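Local coordinates for protein phosphoethanolamine N-methyltransferase 1 (Haemonchus contortus, PDB 4KRG) that probably catalyses the S-adenosylmethionine-dependent methylation of phosphoethanolamine, an early step of phosphocholine synthesis in this parasitic nematode, at residues 281-286 with 459-464; 375-380 with 402-407. All coordinates share one frame; numbering follows the deposited sequence.

Contact 1 of 2, residues 281-286 with 459-464; sequences KIFSNA and YLLIKA
Leu461 carries the apolar side of this contact, its two methyl groups lying against the end of helix 280-283 and the turn that follows. CD2 is pressed against the methyl of Ala286, with Ala286 CB to Leu461 CD2 at 3.5 Å, tighter than usual for two carbons. The same CD2 touches the backbone of the helix, 3.5 Å from Ile282 O. With CG anti to the backbone N (chi1 -174°), Leu461 sends both methyls into the angle between helix and turn. Ile282 and Leu461 run antiparallel alongside one another, Ile282 CG2 standing 4.2 Å from Leu461 CD2. Phe283 adds a looser touch, its CD1 4.3 Å from Leu461 CD1.

The polar part lies two residues along the strand. Lys463 NZ donates to Ala286 O at 2.6 Å, approaching in the carbonyl plane with a C=O...N angle of 153°. The lysine chain reaches it by bending at chi3 and chi4, folding back over the alanine so that Lys463 CD rests 3.7 Å from Ala286 CB; one side chain thus supplies both a charged donor and an apolar flank.

Within the turn, Ser284 OG is hydrogen-bonded to Lys281 O at 2.5 Å, and the amides of Asn285 and Ala286 bond back to Ile282 and Phe283.

Leu405 of the adjoining strand lies under Ile282 and Phe283, and Val403 under Ala286, while helix 413-422 covers Leu460 and Ile462 on the other face of the sheet. A short helix laid on strand 458-465 is consistent with the layered alpha/beta build of a Rossmann-like methyltransferase domain, which the surrounding strand order suggests.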
loop_
_atom_site.group_PDB
_atom_site.type_symbol
_atom_site.label_atom_id
_atom_site.label_comp_id
_atom_site.label_asym_id
_atom_site.label_seq_id
_atom_site.Cartn_x
_atom_site.Cartn_y
_atom_site.Cartn_z
ATOM N N LYS A 281 -10.479 22.824 12.361
ATOM C CA LYS A 281 -10.987 23.781 13.337
ATOM C C LYS A 281 -11.403 23.086 14.632
ATOM O O LYS A 281 -11.212 23.625 15.720
ATOM C CB LYS A 281 -12.166 24.563 12.750
ATOM C CG LYS A 281 -12.856 25.514 13.731
ATOM C CD LYS A 281 -12.136 26.862 13.814
ATOM C CE LYS A 281 -12.467 27.635 15.090
ATOM N NZ LYS A 281 -13.900 28.014 15.194
ATOM N N ILE A 282 -11.958 21.884 14.506
ATOM C CA ILE A 282 -12.396 21.105 15.665
ATOM C C ILE A 282 -11.220 20.563 16.468
ATOM O O ILE A 282 -11.159 20.727 17.683
ATOM C CB ILE A 282 -13.272 19.917 15.238
ATOM C CG1 ILE A 282 -14.465 20.393 14.404
ATOM C CG2 ILE A 282 -13.715 19.126 16.449
ATOM C CD1 ILE A 282 -15.315 21.423 15.082
ATOM N N PHE A 283 -10.289 19.916 15.778
ATOM C CA PHE A 283 -9.108 19.340 16.412
ATOM C C PHE A 283 -8.197 20.410 17.002
ATOM O O PHE A 283 -7.371 20.121 17.865
ATOM C CB PHE A 283 -8.311 18.502 15.406
ATOM C CG PHE A 283 -8.842 17.098 15.201
ATOM C CD1 PHE A 283 -8.873 16.184 16.251
ATOM C CD2 PHE A 283 -9.264 16.677 13.945
ATOM C CE1 PHE A 283 -9.344 14.892 16.061
ATOM C CE2 PHE A 283 -9.737 15.387 13.750
ATOM C CZ PHE A 283 -9.771 14.492 14.811
ATOM N N SER A 284 -8.339 21.640 16.523
ATOM C CA SER A 284 -7.506 22.744 16.996
ATOM C C SER A 284 -7.694 23.013 18.488
ATOM O O SER A 284 -6.782 23.499 19.158
ATOM C CB SER A 284 -7.782 24.014 16.192
ATOM O OG SER A 284 -9.018 24.589 16.563
ATOM N N ASN A 285 -8.866 22.686 19.017
ATOM C CA ASN A 285 -9.127 22.930 20.431
ATOM C C ASN A 285 -8.903 21.719 21.339
ATOM O O ASN A 285 -9.303 21.745 22.503
ATOM C CB ASN A 285 -10.533 23.493 20.644
ATOM C CG ASN A 285 -10.586 24.508 21.775
ATOM O OD1 ASN A 285 -9.768 25.429 21.838
ATOM N ND2 ASN A 285 -11.539 24.333 22.684
ATOM N N ALA A 286 -8.258 20.674 20.817
ATOM C CA ALA A 286 -7.978 19.472 21.608
ATOM C C ALA A 286 -6.552 18.962 21.444
ATOM O O ALA A 286 -6.054 18.206 22.277
ATOM C CB ALA A 286 -8.962 18.370 21.283
ATOM N N TYR A 459 -21.380 15.238 16.991
ATOM C CA TYR A 459 -19.959 14.962 17.191
ATOM C C TYR A 459 -19.467 15.181 18.610
ATOM O O TYR A 459 -19.794 16.177 19.249
ATOM C CB TYR A 459 -19.098 15.770 16.214
ATOM C CG TYR A 459 -19.168 15.250 14.806
ATOM C CD1 TYR A 459 -18.385 14.175 14.406
ATOM C CD2 TYR A 459 -20.031 15.818 13.881
ATOM C CE1 TYR A 459 -18.453 13.683 13.117
ATOM C CE2 TYR A 459 -20.109 15.336 12.586
ATOM C CZ TYR A 459 -19.320 14.268 12.214
ATOM O OH TYR A 459 -19.394 13.780 10.937
ATOM N N LEU A 460 -18.669 14.228 19.083
ATOM C CA LEU A 460 -17.992 14.346 20.361
ATOM C C LEU A 460 -16.499 14.463 20.115
ATOM O O LEU A 460 -15.941 13.786 19.244
ATOM C CB LEU A 460 -18.264 13.123 21.236
ATOM C CG LEU A 460 -19.713 12.798 21.593
ATOM C CD1 LEU A 460 -19.781 11.499 22.381
ATOM C CD2 LEU A 460 -20.345 13.934 22.381
ATOM N N LEU A 461 -15.851 15.327 20.882
ATOM C CA LEU A 461 -14.406 15.441 20.838
ATOM C C LEU A 461 -13.910 14.895 22.160
ATOM O O LEU A 461 -14.283 15.392 23.220
ATOM C CB LEU A 461 -13.993 16.899 20.671
ATOM C CG LEU A 461 -12.511 17.202 20.463
ATOM C CD1 LEU A 461 -11.985 16.497 19.227
ATOM C CD2 LEU A 461 -12.307 18.704 20.339
ATOM N N ILE A 462 -13.088 13.856 22.096
ATOM C CA ILE A 462 -12.651 13.156 23.297
ATOM C C ILE A 462 -11.125 13.175 23.429
ATOM O O ILE A 462 -10.405 12.993 22.446
ATOM C CB ILE A 462 -13.167 11.703 23.292
ATOM C CG1 ILE A 462 -14.685 11.692 23.080
ATOM C CG2 ILE A 462 -12.788 10.992 24.584
ATOM C CD1 ILE A 462 -15.235 10.378 22.614
ATOM N N LYS A 463 -10.643 13.421 24.647
ATOM C CA LYS A 463 -9.222 13.360 24.951
ATOM C C LYS A 463 -9.033 12.399 26.115
ATOM O O LYS A 463 -9.826 12.403 27.057
ATOM C CB LYS A 463 -8.690 14.744 25.335
ATOM C CG LYS A 463 -8.808 15.799 24.244
ATOM C CD LYS A 463 -8.547 17.203 24.776
ATOM C CE LYS A 463 -7.199 17.317 25.473
ATOM N NZ LYS A 463 -6.060 16.947 24.590
ATOM N N ALA A 464 -7.995 11.571 26.040
ATOM C CA ALA A 464 -7.648 10.661 27.126
ATOM C C ALA A 464 -6.193 10.229 27.001
ATOM O O ALA A 464 -5.452 10.746 26.170
ATOM C CB ALA A 464 -8.572 9.443 27.137
#

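Contact 2 of 2, residues 375-380 with 402-407; sequences MVATEL and VVLLEP
Met375, a selenomethionine in this crystal, lies side by side with Val402, and the two side chains point the same way from paired parallel strands. Bent at chi3 (75°), the longer chain curls its methyl back over the valine, bringing Met375 CE to 3.6 Å from Val402 CG1. Leu404 is the next bump on this face: its CD2 fits among Met375 CE, Ala377 CB and Leu380 CD2, the last at 3.8 Å. The small alanine forms the floor of that hollow and Leu380, crossing Leu404 obliquely, its far wall. Beyond the strand, the side chains of Glu379 and Pro407 cross at about a right angle, Glu379 CG lying 3.8 Å from Pro407 CD.

Between the backbones, Val403 N, Ala377 N, Leu405 N and Glu379 N donate in turn to the opposing carbonyls.

At the end of strand 375-378, Glu379 occupies the N-cap of helix 380-383, and its carboxylate is bound by the amides of Gln305 and Arg306. Glu406, bent at chi2, turns its carboxylate under the helix start, OE2 accepting from Leu381 N and OE1 from Ala382 N. The buried Glu406 carboxylate is thus matched by main-chain donors, and the helix N-terminus probably helps to stabilise its charge.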
loop_
_atom_site.group_PDB
_atom_site.type_symbol
_atom_site.label_atom_id
_atom_site.label_comp_id
_atom_site.label_asym_id
_atom_site.label_seq_id
_atom_site.Cartn_x
_atom_site.Cartn_y
_atom_site.Cartn_z
HETATM N N MSE A 375 -2.065 9.328 19.611
HETATM C CA MSE A 375 -3.027 8.945 18.581
HETATM C C MSE A 375 -4.011 10.071 18.304
HETATM O O MSE A 375 -4.519 10.688 19.230
HETATM C CB MSE A 375 -3.803 7.698 18.997
HETATM C CG MSE A 375 -5.078 7.497 18.193
HETATM SE SE MSE A 375 -5.816 5.694 18.329
HETATM C CE MSE A 375 -6.577 5.849 20.139
ATOM N N VAL A 376 -4.261 10.340 17.026
ATOM C CA VAL A 376 -5.340 11.231 16.602
ATOM C C VAL A 376 -6.188 10.434 15.620
ATOM O O VAL A 376 -5.652 9.840 14.686
ATOM C CB VAL A 376 -4.797 12.486 15.903
ATOM C CG1 VAL A 376 -5.939 13.410 15.497
ATOM C CG2 VAL A 376 -3.814 13.222 16.811
ATOM N N ALA A 377 -7.499 10.391 15.829
ATOM C CA ALA A 377 -8.342 9.556 14.978
ATOM C C ALA A 377 -9.747 10.090 14.820
ATOM O O ALA A 377 -10.270 10.765 15.707
ATOM C CB ALA A 377 -8.392 8.134 15.517
ATOM N N THR A 378 -10.354 9.771 13.682
ATOM C CA THR A 378 -11.764 10.038 13.449
ATOM C C THR A 378 -12.474 8.683 13.413
ATOM O O THR A 378 -11.915 7.724 12.897
ATOM C CB THR A 378 -11.986 10.811 12.115
ATOM O OG1 THR A 378 -11.313 10.139 11.045
ATOM C CG2 THR A 378 -11.444 12.240 12.207
ATOM N N GLU A 379 -13.681 8.599 13.973
ATOM C CA GLU A 379 -14.507 7.382 13.900
ATOM C C GLU A 379 -13.914 6.111 14.519
ATOM O O GLU A 379 -14.239 5.008 14.077
ATOM C CB GLU A 379 -14.883 7.060 12.450
ATOM C CG GLU A 379 -15.748 8.064 11.772
ATOM C CD GLU A 379 -16.070 7.671 10.347
ATOM O OE1 GLU A 379 -15.139 7.615 9.514
ATOM O OE2 GLU A 379 -17.253 7.398 10.061
ATOM N N LEU A 380 -13.065 6.243 15.531
ATOM C CA LEU A 380 -12.465 5.059 16.160
ATOM C C LEU A 380 -13.496 4.168 16.847
ATOM O O LEU A 380 -13.615 2.987 16.526
ATOM C CB LEU A 380 -11.383 5.455 17.166
ATOM C CG LEU A 380 -10.658 4.274 17.821
ATOM C CD1 LEU A 380 -9.718 3.586 16.829
ATOM C CD2 LEU A 380 -9.906 4.719 19.066
ATOM N N VAL A 402 -4.368 10.595 23.546
ATOM C CA VAL A 402 -5.177 10.393 22.355
ATOM C C VAL A 402 -6.217 11.500 22.244
ATOM O O VAL A 402 -6.589 12.122 23.240
ATOM C CB VAL A 402 -5.873 9.016 22.353
ATOM C CG1 VAL A 402 -4.865 7.907 22.611
ATOM C CG2 VAL A 402 -6.976 8.976 23.402
ATOM N N VAL A 403 -6.654 11.758 21.016
ATOM C CA VAL A 403 -7.727 12.702 20.743
ATOM C C VAL A 403 -8.633 12.055 19.706
ATOM O O VAL A 403 -8.176 11.672 18.627
ATOM C CB VAL A 403 -7.193 14.057 20.210
ATOM C CG1 VAL A 403 -8.339 15.018 19.935
ATOM C CG2 VAL A 403 -6.224 14.682 21.192
ATOM N N LEU A 404 -9.909 11.904 20.039
ATOM C CA LEU A 404 -10.851 11.255 19.134
ATOM C C LEU A 404 -11.971 12.205 18.749
ATOM O O LEU A 404 -12.537 12.868 19.610
ATOM C CB LEU A 404 -11.461 10.020 19.793
ATOM C CG LEU A 404 -10.481 9.050 20.440
ATOM C CD1 LEU A 404 -11.238 7.947 21.153
ATOM C CD2 LEU A 404 -9.541 8.469 19.402
ATOM N N LEU A 405 -12.286 12.277 17.460
ATOM C CA LEU A 405 -13.502 12.950 17.009
ATOM C C LEU A 405 -14.470 11.848 16.615
ATOM O O LEU A 405 -14.127 10.963 15.829
ATOM C CB LEU A 405 -13.222 13.879 15.825
ATOM C CG LEU A 405 -14.395 14.685 15.247
ATOM C CD1 LEU A 405 -15.058 15.561 16.311
ATOM C CD2 LEU A 405 -13.927 15.535 14.079
ATOM N N GLU A 406 -15.668 11.871 17.183
ATOM C CA GLU A 406 -16.591 10.761 17.000
ATOM C C GLU A 406 -17.971 11.195 16.538
ATOM O O GLU A 406 -18.591 12.042 17.170
ATOM C CB GLU A 406 -16.730 9.979 18.306
ATOM C CG GLU A 406 -15.498 9.209 18.700
ATOM C CD GLU A 406 -15.186 8.091 17.730
ATOM O OE1 GLU A 406 -16.127 7.548 17.101
ATOM O OE2 GLU A 406 -13.989 7.758 17.596
ATOM N N PRO A 407 -18.465 10.600 15.438
ATOM C CA PRO A 407 -19.863 10.804 15.056
ATOM C C PRO A 407 -20.799 9.981 15.945
ATOM O O PRO A 407 -20.560 8.798 16.186
ATOM C CB PRO A 407 -19.906 10.292 13.613
ATOM C CG PRO A 407 -18.842 9.256 13.560
ATOM C CD PRO A 407 -17.745 9.753 14.467
#

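In the fold
Contacts 1 and 2 lie with their centres about 8 Å apart in the C-terminal half, and strands 400-408 and 458-465 join them as antiparallel neighbours: Ile462 O to Leu404 N, at 2.7 Å, is a probable hydrogen bond. Along the chain the order is 281-286, 375-380, 402-407, 459-464, so both segments of contact 2 fall between those of contact 1. Parallel strands 297-302, 372-378 and 400-408, followed by reversed 458-465, match part of the strand order of class I methyltransferases, the last probably being their antiparallel seventh strand. Phosphoethanolamine and S-adenosylhomocysteine are bound by residues of the N-terminal half, so these contacts probably belong to the second domain of the di-domain enzyme, away from the occupied site.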